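Orphan protein TM0875 (Thermotoga maritima, PDB 1O22) is of unknown function but belongs to the DUF3855 family and has a fold that was new when its structure was determined. Local coordinates at residues 59-64 with 139-144; 66-71 with 127-132; 72-77 with 113-118. One frame throughout, in Å; residues are numbered along the deposited sequence.

Contact 1 of 3, residues 59-64 with 139-144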
ATOM      1  N   ILE A  59      -6.943  -7.818   6.206  1.00 19.00           N
ATOM      2  CA  ILE A  59      -7.152  -6.637   5.402  1.00 18.87           C
ATOM      3  C   ILE A  59      -7.385  -5.399   6.277  1.00 19.93           C
ATOM      4  O   ILE A  59      -7.701  -5.501   7.457  1.00 21.14           O
ATOM      5  CB  ILE A  59      -8.298  -6.869   4.375  1.00 20.77           C
ATOM      6  CG1 ILE A  59      -9.613  -7.132   5.040  1.00 24.16           C
ATOM      7  CG2 ILE A  59      -7.973  -8.051   3.474  1.00 26.84           C
ATOM      8  CD1 ILE A  59     -10.741  -7.207   4.083  1.00 29.64           C
ATOM      9  N   PHE A  60      -7.147  -4.228   5.693  1.00 19.88           N
ATOM     10  CA  PHE A  60      -7.287  -2.953   6.378  1.00 20.18           C
ATOM     11  C   PHE A  60      -8.373  -2.136   5.645  1.00 20.79           C
ATOM     12  O   PHE A  60      -8.420  -2.121   4.423  1.00 21.24           O
ATOM     13  CB  PHE A  60      -5.958  -2.222   6.415  1.00 20.35           C
ATOM     14  CG  PHE A  60      -4.866  -3.012   7.105  1.00 24.97           C
ATOM     15  CD1 PHE A  60      -4.777  -3.031   8.494  1.00 26.94           C
ATOM     16  CD2 PHE A  60      -4.000  -3.789   6.372  1.00 24.23           C
ATOM     17  CE1 PHE A  60      -3.809  -3.766   9.122  1.00 30.06           C
ATOM     18  CE2 PHE A  60      -2.997  -4.525   6.999  1.00 25.70           C
ATOM     19  CZ  PHE A  60      -2.914  -4.518   8.369  1.00 28.52           C
ATOM     20  N   LEU A  61      -9.269  -1.536   6.406  1.00 19.41           N
ATOM     21  CA  LEU A  61     -10.386  -0.787   5.856  1.00 19.23           C
ATOM     22  C   LEU A  61     -10.473   0.618   6.485  1.00 20.89           C
ATOM     23  O   LEU A  61     -10.386   0.784   7.713  1.00 21.54           O
ATOM     24  CB  LEU A  61     -11.661  -1.563   6.109  1.00 20.38           C
ATOM     25  CG  LEU A  61     -13.019  -0.953   5.764  1.00 20.83           C
ATOM     26  CD1 LEU A  61     -13.133  -0.854   4.242  1.00 20.59           C
ATOM     27  CD2 LEU A  61     -14.149  -1.813   6.322  1.00 22.94           C
ATOM     28  N   LYS A  62     -10.605   1.624   5.645  1.00 20.00           N
ATOM     29  CA  LYS A  62     -10.940   2.952   6.135  1.00 20.19           C
ATOM     30  C   LYS A  62     -12.292   3.359   5.553  1.00 18.49           C
ATOM     31  O   LYS A  62     -12.544   3.225   4.349  1.00 20.32           O
ATOM     32  CB  LYS A  62      -9.830   3.926   5.780  1.00 23.01           C
ATOM     33  CG  LYS A  62     -10.145   5.424   5.968  1.00 33.54           C
ATOM     34  CD  LYS A  62      -9.996   5.952   7.395  1.00 45.40           C
ATOM     35  CE  LYS A  62     -10.397   7.445   7.479  1.00 45.10           C
ATOM     36  N   ILE A  63     -13.161   3.862   6.413  1.00 16.69           N
ATOM     37  CA  ILE A  63     -14.479   4.320   6.007  1.00 19.19           C
ATOM     38  C   ILE A  63     -14.537   5.839   6.057  1.00 20.25           C
ATOM     39  O   ILE A  63     -14.247   6.428   7.069  1.00 19.87           O
ATOM     40  CB  ILE A  63     -15.523   3.732   6.952  1.00 21.18           C
ATOM     41  CG1 ILE A  63     -15.342   2.194   7.056  1.00 21.54           C
ATOM     42  CG2 ILE A  63     -16.923   4.101   6.485  1.00 21.35           C
ATOM     43  CD1 ILE A  63     -16.195   1.561   8.152  1.00 22.63           C
ATOM     44  N   SER A  64     -14.911   6.463   4.945  1.00 19.86           N
ATOM     45  CA  SER A  64     -15.160   7.890   4.885  1.00 19.14           C
ATOM     46  C   SER A  64     -16.607   8.145   4.540  1.00 16.76           C
ATOM     47  O   SER A  64     -17.140   7.570   3.591  1.00 18.55           O
ATOM     48  CB  SER A  64     -14.266   8.504   3.820  1.00 19.52           C
ATOM     49  OG  SER A  64     -12.904   8.370   4.170  1.00 27.76           O
ATOM     50  N   GLU A 139     -22.924  -2.734  10.342  1.00 20.29           N
ATOM     51  CA  GLU A 139     -23.689  -2.808   9.111  1.00 21.36           C
ATOM     52  C   GLU A 139     -22.829  -2.494   7.886  1.00 21.39           C
ATOM     53  O   GLU A 139     -22.894  -3.208   6.894  1.00 20.22           O
ATOM     54  CB  GLU A 139     -24.858  -1.836   9.139  1.00 21.01           C
ATOM     55  CG  GLU A 139     -25.976  -2.201  10.096  1.00 33.79           C
ATOM     56  CD  GLU A 139     -27.046  -1.119  10.112  1.00 29.85           C
ATOM     57  OE1 GLU A 139     -26.868  -0.131  10.832  1.00 24.56           O
ATOM     58  OE2 GLU A 139     -28.042  -1.246   9.375  1.00 44.46           O
ATOM     59  N   LEU A 140     -22.027  -1.442   7.985  1.00 21.70           N
ATOM     60  CA  LEU A 140     -21.079  -1.083   6.939  1.00 19.54           C
ATOM     61  C   LEU A 140     -20.047  -2.166   6.667  1.00 18.51           C
ATOM     62  O   LEU A 140     -19.806  -2.524   5.523  1.00 17.59           O
ATOM     63  CB  LEU A 140     -20.340   0.235   7.247  1.00 16.90           C
ATOM     64  CG  LEU A 140     -20.931   1.566   6.794  0.50 24.86           C
ATOM     65  CD1 LEU A 140     -20.561   1.804   5.354  0.50 22.65           C
ATOM     66  CD2 LEU A 140     -22.449   1.600   7.005  0.50 26.05           C
ATOM     67  N   VAL A 141     -19.388  -2.618   7.709  1.00 21.61           N
ATOM     68  CA  VAL A 141     -18.389  -3.678   7.580  1.00 19.18           C
ATOM     69  C   VAL A 141     -19.013  -4.935   6.970  1.00 20.30           C
ATOM     70  O   VAL A 141     -18.399  -5.551   6.099  1.00 18.06           O
ATOM     71  CB  VAL A 141     -17.673  -3.993   8.899  1.00 18.93           C
ATOM     72  CG1 VAL A 141     -16.754  -5.218   8.752  1.00 19.13           C
ATOM     73  CG2 VAL A 141     -16.808  -2.780   9.335  1.00 21.09           C
ATOM     74  N   GLU A 142     -20.220  -5.301   7.386  1.00 21.14           N
ATOM     75  CA  GLU A 142     -20.819  -6.513   6.851  1.00 22.56           C
ATOM     76  C   GLU A 142     -21.101  -6.382   5.358  1.00 21.71           C
ATOM     77  O   GLU A 142     -20.898  -7.349   4.601  1.00 19.83           O
ATOM     78  CB  GLU A 142     -22.095  -6.946   7.563  0.65 21.57           C
ATOM     79  CG  GLU A 142     -22.693  -8.220   6.915  0.65 29.78           C
ATOM     80  CD  GLU A 142     -21.778  -9.459   6.997  0.65 39.71           C
ATOM     81  OE1 GLU A 142     -21.029  -9.798   6.009  0.65 34.84           O
ATOM     82  OE2 GLU A 142     -21.811 -10.113   8.071  0.65 43.60           O
ATOM     83  N   GLU A 143     -21.556  -5.203   4.926  1.00 20.61           N
ATOM     84  CA  GLU A 143     -21.737  -4.961   3.480  1.00 21.89           C
ATOM     85  C   GLU A 143     -20.401  -5.027   2.759  1.00 19.81           C
ATOM     86  O   GLU A 143     -20.317  -5.575   1.676  1.00 18.11           O
ATOM     87  CB  GLU A 143     -22.365  -3.603   3.188  1.00 23.18           C
ATOM     88  CG  GLU A 143     -23.869  -3.624   3.109  1.00 43.57           C
ATOM     89  CD  GLU A 143     -24.384  -4.116   1.760  1.00 58.24           C
ATOM     90  OE1 GLU A 143     -24.381  -3.327   0.761  1.00 58.07           O
ATOM     91  OE2 GLU A 143     -24.815  -5.294   1.712  1.00 63.84           O
ATOM     92  N   PHE A 144     -19.382  -4.381   3.315  1.00 19.40           N
ATOM     93  CA  PHE A 144     -18.074  -4.401   2.701  1.00 18.42           C
ATOM     94  C   PHE A 144     -17.557  -5.841   2.525  1.00 18.71           C
ATOM     95  O   PHE A 144     -16.974  -6.154   1.488  1.00 17.33           O
ATOM     96  CB  PHE A 144     -17.040  -3.578   3.457  1.00 15.73           C
ATOM     97  CG  PHE A 144     -15.672  -3.822   2.980  1.00 14.33           C
ATOM     98  CD1 PHE A 144     -15.252  -3.312   1.762  1.00 16.46           C
ATOM     99  CD2 PHE A 144     -14.801  -4.619   3.716  1.00 16.64           C
ATOM    100  CE1 PHE A 144     -13.978  -3.578   1.279  1.00 18.96           C
ATOM    101  CE2 PHE A 144     -13.536  -4.911   3.225  1.00 22.32           C
ATOM    102  CZ  PHE A 144     -13.111  -4.369   2.031  1.00 22.91           C
TER

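Contact 2 of 3, residues 66-71 with 127-132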
ATOM      1  N   LEU A  66     -19.151  11.024   3.181  1.00 20.14           N
ATOM      2  CA  LEU A  66     -19.164  12.293   2.452  1.00 20.50           C
ATOM      3  C   LEU A  66     -20.243  13.157   3.053  1.00 19.39           C
ATOM      4  O   LEU A  66     -21.280  12.665   3.428  1.00 21.81           O
ATOM      5  CB  LEU A  66     -19.425  12.039   0.964  1.00 21.08           C
ATOM      6  CG  LEU A  66     -18.376  11.043   0.411  1.00 33.22           C
ATOM      7  CD1 LEU A  66     -18.993  10.186  -0.674  1.00 41.92           C
ATOM      8  CD2 LEU A  66     -17.164  11.776  -0.042  1.00 36.21           C
ATOM      9  N   GLU A  67     -19.992  14.443   3.162  1.00 17.95           N
ATOM     10  CA  GLU A  67     -20.958  15.357   3.721  1.00 21.43           C
ATOM     11  C   GLU A  67     -22.099  15.558   2.778  1.00 19.13           C
ATOM     12  O   GLU A  67     -22.007  15.268   1.592  1.00 16.99           O
ATOM     13  CB  GLU A  67     -20.322  16.713   4.068  1.00 25.89           C
ATOM     14  CG  GLU A  67     -19.365  16.622   5.252  1.00 38.01           C
ATOM     15  CD  GLU A  67     -19.223  17.933   6.001  1.00 52.46           C
ATOM     16  OE1 GLU A  67     -18.340  18.741   5.636  1.00 62.07           O
ATOM     17  OE2 GLU A  67     -20.006  18.162   6.947  1.00 66.90           O
ATOM     18  N   GLU A  68     -23.205  16.016   3.341  1.00 21.03           N
ATOM     19  CA  GLU A  68     -24.386  16.308   2.569  1.00 22.13           C
ATOM     20  C   GLU A  68     -24.055  17.354   1.502  1.00 20.87           C
ATOM     21  O   GLU A  68     -23.316  18.290   1.773  1.00 20.86           O
ATOM     22  CB  GLU A  68     -25.486  16.790   3.523  1.00 23.97           C
ATOM     23  CG  GLU A  68     -26.775  17.160   2.832  1.00 31.52           C
ATOM     24  CD  GLU A  68     -27.964  17.300   3.796  1.00 45.72           C
ATOM     25  OE1 GLU A  68     -27.750  17.331   5.054  1.00 36.37           O
ATOM     26  OE2 GLU A  68     -29.111  17.390   3.274  1.00 28.37           O
ATOM     27  N   GLY A  69     -24.589  17.184   0.293  1.00 19.19           N
ATOM     28  CA  GLY A  69     -24.330  18.092  -0.801  1.00 17.42           C
ATOM     29  C   GLY A  69     -22.997  17.809  -1.502  1.00 19.79           C
ATOM     30  O   GLY A  69     -22.582  18.601  -2.333  1.00 19.12           O
ATOM     31  N   GLU A  70     -22.344  16.689  -1.153  1.00 21.00           N
ATOM     32  CA  GLU A  70     -21.142  16.200  -1.831  1.00 22.95           C
ATOM     33  C   GLU A  70     -21.408  14.868  -2.540  1.00 22.18           C
ATOM     34  O   GLU A  70     -21.969  13.908  -1.974  1.00 21.98           O
ATOM     35  CB  GLU A  70     -19.962  16.046  -0.843  1.00 23.45           C
ATOM     36  CG  GLU A  70     -19.551  17.331  -0.135  1.00 29.88           C
ATOM     37  CD  GLU A  70     -18.377  17.129   0.838  1.00 42.01           C
ATOM     38  OE1 GLU A  70     -17.916  15.969   1.025  1.00 36.72           O
ATOM     39  OE2 GLU A  70     -17.918  18.145   1.425  1.00 45.59           O
ATOM     40  N   GLU A  71     -20.943  14.819  -3.782  1.00 25.13           N
ATOM     41  CA  GLU A  71     -20.862  13.595  -4.601  1.00 24.80           C
ATOM     42  C   GLU A  71     -19.789  12.633  -4.178  1.00 23.26           C
ATOM     43  O   GLU A  71     -18.728  13.060  -3.719  1.00 27.33           O
ATOM     44  CB  GLU A  71     -20.575  13.984  -6.037  1.00 25.48           C
ATOM     45  CG  GLU A  71     -21.700  14.744  -6.679  1.00 27.16           C
ATOM     46  CD  GLU A  71     -21.401  15.137  -8.112  1.00 39.41           C
ATOM     47  OE1 GLU A  71     -20.510  15.978  -8.320  1.00 46.61           O
ATOM     48  OE2 GLU A  71     -22.088  14.632  -9.019  1.00 46.16           O
ATOM     49  N   VAL A 127     -18.969   6.569   1.330  1.00 19.36           N
ATOM     50  CA  VAL A 127     -20.402   6.449   1.314  1.00 18.34           C
ATOM     51  C   VAL A 127     -21.032   7.825   1.516  1.00 17.60           C
ATOM     52  O   VAL A 127     -20.509   8.669   2.245  1.00 17.01           O
ATOM     53  CB  VAL A 127     -20.906   5.490   2.389  1.00 20.03           C
ATOM     54  CG1 VAL A 127     -20.645   4.038   1.992  1.00 27.76           C
ATOM     55  CG2 VAL A 127     -20.272   5.804   3.758  1.00 23.44           C
ATOM     56  N   PRO A 128     -22.166   8.052   0.886  1.00 19.69           N
ATOM     57  CA  PRO A 128     -22.847   9.326   1.047  1.00 19.91           C
ATOM     58  C   PRO A 128     -23.541   9.423   2.385  1.00 16.75           C
ATOM     59  O   PRO A 128     -24.153   8.463   2.870  1.00 14.91           O
ATOM     60  CB  PRO A 128     -23.870   9.344  -0.102  1.00 23.02           C
ATOM     61  CG  PRO A 128     -24.007   7.969  -0.563  1.00 23.65           C
ATOM     62  CD  PRO A 128     -22.897   7.132   0.004  1.00 22.42           C
ATOM     63  N   TYR A 129     -23.449  10.597   2.983  1.00 17.20           N
ATOM     64  CA  TYR A 129     -24.089  10.840   4.256  1.00 19.69           C
ATOM     65  C   TYR A 129     -25.541  10.343   4.259  1.00 23.90           C
ATOM     66  O   TYR A 129     -25.991   9.618   5.175  1.00 22.70           O
ATOM     67  CB  TYR A 129     -24.078  12.337   4.570  1.00 22.62           C
ATOM     68  CG  TYR A 129     -24.955  12.732   5.770  1.00 29.40           C
ATOM     69  CD1 TYR A 129     -24.685  12.224   7.052  1.00 46.74           C
ATOM     70  CD2 TYR A 129     -26.053  13.581   5.617  1.00 39.65           C
ATOM     71  CE1 TYR A 129     -25.482  12.550   8.156  1.00 45.49           C
ATOM     72  CE2 TYR A 129     -26.861  13.935   6.724  1.00 46.58           C
ATOM     73  CZ  TYR A 129     -26.568  13.405   7.991  1.00 53.26           C
ATOM     74  OH  TYR A 129     -27.332  13.725   9.102  1.00 53.30           O
ATOM     75  N   SER A 130     -26.256  10.748   3.221  1.00 21.18           N
ATOM     76  CA  SER A 130     -27.652  10.460   3.114  1.00 28.46           C
ATOM     77  C   SER A 130     -27.973   8.940   3.163  1.00 27.81           C
ATOM     78  O   SER A 130     -29.040   8.571   3.636  1.00 28.32           O
ATOM     79  CB  SER A 130     -28.184  11.093   1.832  1.00 29.79           C
ATOM     80  OG  SER A 130     -27.443  10.659   0.708  1.00 28.41           O
ATOM     81  N   SER A 131     -27.063   8.091   2.672  1.00 25.15           N
ATOM     82  CA  SER A 131     -27.253   6.634   2.693  1.00 28.61           C
ATOM     83  C   SER A 131     -26.937   5.882   4.015  1.00 28.94           C
ATOM     84  O   SER A 131     -27.397   4.762   4.224  1.00 29.01           O
ATOM     85  CB  SER A 131     -26.432   6.000   1.575  1.00 30.24           C
ATOM     86  OG  SER A 131     -27.011   6.333   0.334  1.00 31.48           O
ATOM     87  N   VAL A 132     -26.122   6.468   4.873  1.00 26.97           N
ATOM     88  CA  VAL A 132     -25.620   5.741   6.050  1.00 30.58           C
ATOM     89  C   VAL A 132     -25.934   6.493   7.333  1.00 32.78           C
ATOM     90  O   VAL A 132     -25.243   6.275   8.322  1.00 35.32           O
ATOM     91  CB  VAL A 132     -24.104   5.521   5.970  1.00 28.43           C
ATOM     92  CG1 VAL A 132     -23.766   4.712   4.709  1.00 31.46           C
ATOM     93  CG2 VAL A 132     -23.333   6.862   5.992  1.00 31.43           C
TER

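Contact 3 of 3, residues 72-77 with 113-118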
ATOM      1  N   VAL A  72     -20.077  11.341  -4.318  1.00 19.78           N
ATOM      2  CA  VAL A  72     -19.079  10.293  -4.120  1.00 25.14           C
ATOM      3  C   VAL A  72     -18.054  10.357  -5.251  1.00 21.19           C
ATOM      4  O   VAL A  72     -18.371  10.760  -6.351  1.00 21.18           O
ATOM      5  CB  VAL A  72     -19.706   8.821  -4.079  1.00 25.86           C
ATOM      6  CG1 VAL A  72     -20.656   8.660  -2.894  1.00 35.96           C
ATOM      7  CG2 VAL A  72     -20.380   8.424  -5.427  1.00 30.75           C
ATOM      8  N   PRO A  73     -16.831   9.991  -4.952  1.00 20.93           N
ATOM      9  CA  PRO A  73     -15.784   9.941  -5.957  1.00 20.97           C
ATOM     10  C   PRO A  73     -15.993   8.776  -6.930  1.00 20.13           C
ATOM     11  O   PRO A  73     -16.513   7.736  -6.588  1.00 19.60           O
ATOM     12  CB  PRO A  73     -14.518   9.720  -5.111  1.00 22.27           C
ATOM     13  CG  PRO A  73     -14.971   9.094  -3.857  1.00 22.14           C
ATOM     14  CD  PRO A  73     -16.366   9.550  -3.620  1.00 23.23           C
ATOM     15  N   SER A  74     -15.625   8.990  -8.171  1.00 22.16           N
ATOM     16  CA  SER A  74     -15.448   7.917  -9.121  1.00 20.77           C
ATOM     17  C   SER A  74     -14.007   7.565  -9.404  1.00 20.26           C
ATOM     18  O   SER A  74     -13.760   6.453  -9.818  1.00 18.82           O
ATOM     19  CB  SER A  74     -16.132   8.269 -10.438  1.00 19.65           C
ATOM     20  OG  SER A  74     -17.519   8.324 -10.246  1.00 27.94           O
ATOM     21  N   PHE A  75     -13.067   8.511  -9.284  1.00 19.65           N
ATOM     22  CA  PHE A  75     -11.631   8.202  -9.512  1.00 18.25           C
ATOM     23  C   PHE A  75     -10.773   8.764  -8.391  1.00 18.84           C
ATOM     24  O   PHE A  75     -11.133   9.750  -7.802  1.00 17.42           O
ATOM     25  CB  PHE A  75     -11.111   8.772 -10.817  1.00 19.77           C
ATOM     26  CG  PHE A  75     -11.752   8.217 -11.991  1.00 17.63           C
ATOM     27  CD1 PHE A  75     -11.227   7.077 -12.620  1.00 17.81           C
ATOM     28  CD2 PHE A  75     -12.923   8.807 -12.480  1.00 22.03           C
ATOM     29  CE1 PHE A  75     -11.847   6.551 -13.748  1.00 29.78           C
ATOM     30  CE2 PHE A  75     -13.540   8.285 -13.583  1.00 23.33           C
ATOM     31  CZ  PHE A  75     -13.016   7.158 -14.227  1.00 25.52           C
ATOM     32  N   ALA A  76      -9.691   8.056  -8.063  1.00 18.90           N
ATOM     33  CA  ALA A  76      -8.672   8.517  -7.147  1.00 20.67           C
ATOM     34  C   ALA A  76      -7.462   8.875  -8.014  1.00 21.23           C
ATOM     35  O   ALA A  76      -7.070   8.098  -8.889  1.00 22.33           O
ATOM     36  CB  ALA A  76      -8.325   7.432  -6.160  1.00 20.76           C
ATOM     37  N   ILE A  77      -6.944  10.082  -7.834  1.00 19.82           N
ATOM     38  CA  ILE A  77      -5.787  10.577  -8.576  1.00 18.79           C
ATOM     39  C   ILE A  77      -4.594  10.721  -7.612  1.00 21.58           C
ATOM     40  O   ILE A  77      -4.722  11.324  -6.538  1.00 19.46           O
ATOM     41  CB  ILE A  77      -6.124  11.927  -9.188  1.00 19.27           C
ATOM     42  CG1 ILE A  77      -7.388  11.826 -10.049  1.00 21.89           C
ATOM     43  CG2 ILE A  77      -4.949  12.441 -10.027  1.00 21.16           C
ATOM     44  CD1 ILE A  77      -7.972  13.148 -10.402  1.00 26.50           C
ATOM     45  N   ASP A 113     -24.594   1.876  -2.805  1.00 25.15           N
ATOM     46  CA  ASP A 113     -24.179   3.297  -2.696  1.00 25.99           C
ATOM     47  C   ASP A 113     -22.715   3.530  -2.347  1.00 23.76           C
ATOM     48  O   ASP A 113     -22.230   4.688  -2.349  1.00 25.71           O
ATOM     49  CB  ASP A 113     -25.002   3.997  -1.621  1.00 26.12           C
ATOM     50  CG  ASP A 113     -26.461   4.007  -1.930  1.00 32.40           C
ATOM     51  OD1 ASP A 113     -26.830   3.602  -3.063  1.00 35.09           O
ATOM     52  OD2 ASP A 113     -27.313   4.386  -1.098  1.00 34.32           O
HETATM   53  N   MSE A 114     -21.999   2.452  -2.050  1.00 20.59           N
HETATM   54  CA  MSE A 114     -20.604   2.566  -1.649  1.00 21.60           C
HETATM   55  C   MSE A 114     -19.681   2.588  -2.873  1.00 20.40           C
HETATM   56  O   MSE A 114     -19.937   1.910  -3.885  1.00 20.13           O
HETATM   57  CB  MSE A 114     -20.308   1.465  -0.618  1.00 23.07           C
HETATM   58  CG  MSE A 114     -18.977   0.896  -0.468  1.00 34.22           C
HETATM   59 SE   MSE A 114     -19.134  -0.697   0.852  1.00 49.60          SE
HETATM   60  CE  MSE A 114     -20.335  -0.089   2.163  1.00 39.23           C
ATOM     61  N   LYS A 115     -18.644   3.423  -2.778  1.00 16.48           N
ATOM     62  CA  LYS A 115     -17.490   3.393  -3.682  1.00 17.78           C
ATOM     63  C   LYS A 115     -16.251   2.880  -2.940  1.00 16.88           C
ATOM     64  O   LYS A 115     -15.983   3.231  -1.823  1.00 19.72           O
ATOM     65  CB  LYS A 115     -17.207   4.766  -4.264  1.00 16.59           C
ATOM     66  CG  LYS A 115     -18.302   5.326  -5.051  1.00 20.82           C
ATOM     67  CD  LYS A 115     -18.774   4.425  -6.211  1.00 26.09           C
ATOM     68  CE  LYS A 115     -18.103   4.738  -7.476  1.00 31.36           C
ATOM     69  NZ  LYS A 115     -18.694   5.961  -8.063  1.00 38.00           N
ATOM     70  N   ILE A 116     -15.488   2.053  -3.612  1.00 16.71           N
ATOM     71  CA  ILE A 116     -14.433   1.278  -2.976  1.00 18.72           C
ATOM     72  C   ILE A 116     -13.172   1.426  -3.813  1.00 16.16           C
ATOM     73  O   ILE A 116     -13.172   1.145  -5.021  1.00 17.31           O
ATOM     74  CB  ILE A 116     -14.829  -0.213  -2.905  1.00 20.93           C
ATOM     75  CG1 ILE A 116     -16.112  -0.396  -2.095  1.00 22.50           C
ATOM     76  CG2 ILE A 116     -13.668  -1.050  -2.389  1.00 23.31           C
ATOM     77  CD1 ILE A 116     -16.992  -1.370  -2.671  1.00 34.51           C
ATOM     78  N   LEU A 117     -12.128   1.876  -3.140  1.00 19.31           N
ATOM     79  CA  LEU A 117     -10.775   1.975  -3.656  1.00 22.17           C
ATOM     80  C   LEU A 117      -9.946   0.861  -3.020  1.00 23.48           C
ATOM     81  O   LEU A 117      -9.890   0.733  -1.804  1.00 25.24           O
ATOM     82  CB  LEU A 117     -10.168   3.301  -3.248  1.00 21.76           C
ATOM     83  CG  LEU A 117      -8.805   3.681  -3.821  1.00 27.69           C
ATOM     84  CD1 LEU A 117      -8.777   3.686  -5.366  1.00 31.10           C
ATOM     85  CD2 LEU A 117      -8.463   5.056  -3.266  1.00 32.79           C
ATOM     86  N   SER A 118      -9.325   0.047  -3.849  1.00 23.63           N
ATOM     87  CA  SER A 118      -8.537  -1.056  -3.368  1.00 29.56           C
ATOM     88  C   SER A 118      -7.081  -0.919  -3.770  1.00 31.25           C
ATOM     89  O   SER A 118      -6.761  -0.715  -4.947  1.00 28.93           O
ATOM     90  CB  SER A 118      -9.072  -2.353  -3.967  1.00 28.57           C
ATOM     91  OG  SER A 118      -8.193  -3.397  -3.618  1.00 48.19           O
TER

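Contact 1 of 3, residues 59-64 with 139-144
Leu61 lays both methyl groups over one face of the Phe144 ring, toward its centre and toward its CD2 side. CD1 stands 3.9 Å from the centre of that ring and only 2° off its normal, a textbook CH-pi contact, while CD2 drops into the notch between Phe144 CD2 at 3.9 Å and Val141 CG2 at 4.1 Å. Ile59 fills a different place: its CD1 meets the ring edge in plane, 3.7 Å from Phe144 CE2. That reach depends on Ile59 CG1 lying between its own backbone N and carbonyl carbon (chi1 63°). Farther along the strand, Ile63 CD1 rests looser, 4.4 Å from Leu140 CB. Alternate residues of strand 59-64 therefore make a row of three bumps, and Leu140, Val141 and Phe144 of the helix offer the surface they press into, the two short segments crossing at 124°. Tyr123 adds an edge-to-face partner to Phe144, and Ile125 of the neighbouring strand packs on the same cluster. Here helix 137-152 lies over one face of the mixed sheet. Every contact between the segments is made by hydrocarbon, without a hydrogen bond, so between these two the attachment rests on shape fit and burial.

Contact 2 of 3, residues 66-71 with 127-132
Tyr129 and Glu68 bring the flat groups of this contact together, and they meet at a slant, with carboxylate and ring planes 34° apart. The Glu68 side chain and Leu66 O both approach the tyrosine ring obliquely, over neither a face nor an edge: CB of Glu68 lies 3.9 Å from Tyr129 CD2, and OE1 of Glu68 comes to 3.9 Å from CE2 of Tyr129. Glu68 sends CG anti to its backbone N and stays extended, which carries the carboxylate along the ring. The Pro128 ring lies on the same sheet face as the Leu66 side chain, with Val72 and Asp113 also touching it.

Backbone bonds do the holding. Leu66 N donates to Val127 O at 2.9 Å, almost straight at 174°, and the Leu66 side chain bends over that same carbonyl, with CD1 3.6 Å from Val127 O. On the far side of the bridge Tyr129 N reaches back to Leu66 O at 3.0 Å, a weak bond at 129°. After Tyr129 the chain coils up through Ser130 and Ser131, while on the other segment Glu70 N closes onto Glu67 O.

Leu66 and Pro128 thus form a parallel bridge where strands 56-66 and 122-128 run out. Beyond it the first chain reverses through a type II beta turn, Glu67 to Glu70, with Gly69 in the third position and positive phi, as is usual for this turn: the end of a parallel strand pair, leading into an exposed turn.

Contact 3 of 3, residues 72-77 with 113-118
Segments 72-77 and 113-118 run almost the same way, 13° apart end to end, with Val72 CA 7.1 Å from Lys115 CA and Ala76 CA 7.7 Å from Leu117 CA, yet no backbone hydrogen bond joins them. Strand 100-111 lies between their strands in the sheet order and bonds to both; separations this short across an intervening strand are consistent with a strongly curled sheet, whose next-but-one strands bring side chains together, probably on its concave side.

Lys115 does most of the work. Its aliphatic part crosses Val72 at about a right angle, with Lys115 CG packed 3.7 Å from Val72 CG2. From there the chain folds back instead of stretching out: bends at chi2, chi3 and chi4 wrap it round the Pro73 carbonyl. The ammonium ends 3.2 Å from Pro73 O, donating from a position tilted 32° out of the carbonyl plane, and has a second, weak bond to Ser74 OG at 3.4 Å. Leu108 and Ser110 of strand 100-111 also touch this side chain.

Farther along, Leu117 points its fork at Ala76: CD2 lies 3.7 Å and CD1 3.9 Å from Ala76 CB, so the small methyl is met by both branches. Strand 75-81 is outermost on this side of the chain's sheet; its Phe75, Ala76 and Ile77 pair antiparallel with a strand of the second subunit, whose Leu80 packs on Pro73 and Ala76. The sheet thus continues across the dimer interface.

Chemically the contact combines apolar touches, Ala76 on Leu117 and Val72 on Lys115 CG, with a charged end taken up by a main-chain oxygen and, weakly, a hydroxyl. Two neutral oxygens would suit a protonated ammonium, though these segments supply it no counter-charge; its grip ties the irregular lead-in at residues 72-74 to strand 114-119.

Overall arrangement
Contact 1 is the buried one, its centre about 7 Å from the centre of the chain, and is made by hydrocarbon packing of helix against sheet, with no hydrogen bond between its segments. Contacts 2 and 3 are only partly buried and bring in polar groups: main-chain bonds and acidic side chains at a sheet end in contact 2, a lysine on a carbonyl in contact 3. All three reach one mixed sheet. Strand 56-66 serves contacts 1 and 2; its sheet-mates 122-128 and 114-119 carry contacts 2 and 3. Leu140 of contact 1 packs on Val127 and on selenomethionine Met114. Residues of contact 3 themselves pair with a strand of the second subunit, whereas contact 2 only brushes it through Glu71.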